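Local atomic coordinates of aldehyde dehydrogenase (PDB entry 6K10), a protein that catalyses the NAD+-dependent oxidation of 4,4'-diaponeurosporen-4-al to 4,4'-diaponeurosporenoic acid, a step in making the protective pigment staphyloxanthin. Residues K38-A43 with K76-A81. The protein carries 1 engineered substitution. Residues are numbered along the deposited sequence; the frame is centred on the assembly and turned at random.
Sequences KKLSKA and KSIKIA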
loop_
_atom_site.group_PDB
_atom_site.type_symbol
_atom_site.label_atom_id
_atom_site.label_comp_id
_atom_site.label_asym_id
_atom_site.label_seq_id
_atom_site.Cartn_x
_atom_site.Cartn_y
_atom_site.Cartn_z
ATOM N N LYS A 38 -9.233 -23.529 10.073
ATOM C CA LYS A 38 -10.079 -24.417 10.868
ATOM C C LYS A 38 -9.525 -24.579 12.275
ATOM O O LYS A 38 -10.255 -24.444 13.264
ATOM C CB LYS A 38 -10.196 -25.792 10.206
ATOM C CG LYS A 38 -10.719 -25.791 8.794
ATOM N N LYS A 39 -8.232 -24.888 12.378
ATOM C CA LYS A 39 -7.615 -25.071 13.686
ATOM C C LYS A 39 -7.706 -23.798 14.516
ATOM O O LYS A 39 -7.962 -23.857 15.723
ATOM C CB LYS A 39 -6.160 -25.511 13.518
ATOM C CG LYS A 39 -6.002 -26.917 12.952
ATOM C CD LYS A 39 -4.611 -27.125 12.380
ATOM C CE LYS A 39 -3.543 -26.979 13.451
ATOM N NZ LYS A 39 -2.170 -27.052 12.874
ATOM N N LEU A 40 -7.516 -22.639 13.883
ATOM C CA LEU A 40 -7.644 -21.371 14.594
ATOM C C LEU A 40 -9.050 -21.195 15.156
ATOM O O LEU A 40 -9.225 -20.780 16.308
ATOM C CB LEU A 40 -7.295 -20.210 13.663
ATOM C CG LEU A 40 -7.226 -18.828 14.317
ATOM C CD1 LEU A 40 -6.167 -18.809 15.408
ATOM C CD2 LEU A 40 -6.954 -17.752 13.278
ATOM N N SER A 41 -10.066 -21.503 14.348
ATOM C CA SER A 41 -11.447 -21.385 14.804
ATOM C C SER A 41 -11.737 -22.351 15.946
ATOM O O SER A 41 -12.296 -21.960 16.978
ATOM C CB SER A 41 -12.399 -21.636 13.635
ATOM O OG SER A 41 -13.745 -21.493 14.043
ATOM N N LYS A 42 -11.382 -23.626 15.763
ATOM C CA LYS A 42 -11.550 -24.615 16.823
ATOM C C LYS A 42 -10.838 -24.180 18.096
ATOM O O LYS A 42 -11.352 -24.363 19.206
ATOM C CB LYS A 42 -11.017 -25.968 16.350
ATOM C CG LYS A 42 -10.614 -26.914 17.470
ATOM C CD LYS A 42 -10.135 -28.250 16.923
ATOM C CE LYS A 42 -9.251 -28.973 17.927
ATOM N NZ LYS A 42 -8.738 -30.259 17.379
ATOM N N ALA A 43 -9.659 -23.586 17.946
ATOM C CA ALA A 43 -8.862 -23.196 19.098
ATOM C C ALA A 43 -9.511 -22.047 19.867
ATOM O O ALA A 43 -9.535 -22.059 21.104
ATOM C CB ALA A 43 -7.459 -22.836 18.619
ATOM N N LYS A 76 -16.446 -15.102 13.018
ATOM C CA LYS A 76 -17.130 -14.818 11.761
ATOM C C LYS A 76 -16.134 -14.536 10.643
ATOM O O LYS A 76 -16.329 -14.975 9.502
ATOM C CB LYS A 76 -18.083 -13.638 11.947
ATOM C CG LYS A 76 -19.047 -13.427 10.796
ATOM N N SER A 77 -15.056 -13.810 10.949
ATOM C CA SER A 77 -14.065 -13.491 9.926
ATOM C C SER A 77 -13.309 -14.736 9.472
ATOM O O SER A 77 -13.038 -14.897 8.275
ATOM C CB SER A 77 -13.097 -12.429 10.449
ATOM O OG SER A 77 -12.164 -12.053 9.452
ATOM N N ILE A 78 -12.951 -15.620 10.409
ATOM C CA ILE A 78 -12.301 -16.876 10.041
ATOM C C ILE A 78 -13.192 -17.672 9.103
ATOM O O ILE A 78 -12.742 -18.186 8.071
ATOM C CB ILE A 78 -11.955 -17.701 11.296
ATOM C CG1 ILE A 78 -10.937 -16.978 12.171
ATOM C CG2 ILE A 78 -11.435 -19.079 10.899
ATOM C CD1 ILE A 78 -10.805 -17.567 13.558
ATOM N N LYS A 79 -14.473 -17.787 9.455
ATOM C CA LYS A 79 -15.426 -18.513 8.625
ATOM C C LYS A 79 -15.452 -17.967 7.200
ATOM O O LYS A 79 -15.405 -18.731 6.231
ATOM C CB LYS A 79 -16.814 -18.447 9.268
ATOM C CG LYS A 79 -17.911 -19.172 8.521
ATOM C CD LYS A 79 -18.720 -18.179 7.703
ATOM C CE LYS A 79 -19.949 -18.810 7.082
ATOM N NZ LYS A 79 -21.116 -17.888 7.013
ATOM N N ILE A 80 -15.517 -16.641 7.057
ATOM C CA ILE A 80 -15.629 -16.031 5.730
ATOM C C ILE A 80 -14.342 -16.230 4.939
ATOM O O ILE A 80 -14.367 -16.588 3.754
ATOM C CB ILE A 80 -15.989 -14.537 5.854
ATOM C CG1 ILE A 80 -17.405 -14.379 6.417
ATOM C CG2 ILE A 80 -15.836 -13.823 4.508
ATOM C CD1 ILE A 80 -17.671 -13.025 7.057
ATOM N N ALA A 81 -13.195 -15.992 5.580
ATOM C CA ALA A 81 -11.916 -16.179 4.902
ATOM C C ALA A 81 -11.732 -17.619 4.434
ATOM O O ALA A 81 -11.260 -17.862 3.317
ATOM C CB ALA A 81 -10.770 -15.774 5.829
#
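Ile-78 presents two of its branches to the residue pair Leu-40 and Ser-41, and those touches make up the contact between residues 38-43 and 76-81. The apolar pair is methyl to isobutyl: CD1 of Ile-78 lies 3.9 Å from CD2 of Leu-40 and is equally near its CG, whereas CD1 of Leu-40 stays 5.1 Å from the same Ile-78 CD1. CG and the CD2 methyl therefore do the touching while CD1 stands back, and the two side chains cross at about a right angle. Leu-40 reaches this position with CG anti to its backbone N (chi1 -173°), while Ile-78 extends its longer arm with CD1 trans along chi2 (166°).

The second touch is an aliphatic one made by a polar residue. CB of Ser-41 meets CG2 of Ile-78 at 3.9 Å, but the serine OG is 4.6 Å from that CG2, so the methylene is the nearer group and the hydroxyl is turned slightly away.

No hydrogen bond crosses the interface, and just 148 Å² of surface is buried between the segments. The backbone bonds of each segment run within its own helix, as in Lys-42 N to Lys-38 O (2.9 Å), while Ser-77 OG bonds outward to Glu-130 OE2 on helix 126-138. The closest CA pair is Ser-41 and Ile-78, 6.6 Å apart, and the two helical segments run antiparallel there.

Helices 30-46 and 63-89 thus pair side by side in the N-terminal part of the aldehyde dehydrogenase fold, away from the predicted active-site residues. Leu-37 and Ile-44 of the former also touch Ile-78. Helix 126-138, which links strands 104-118 and 141-145 in the mainly parallel sheet of the Rossmann-like NAD-binding domain, packs against both: Phe-129 meets Leu-40, and Ile-133 meets Ile-78.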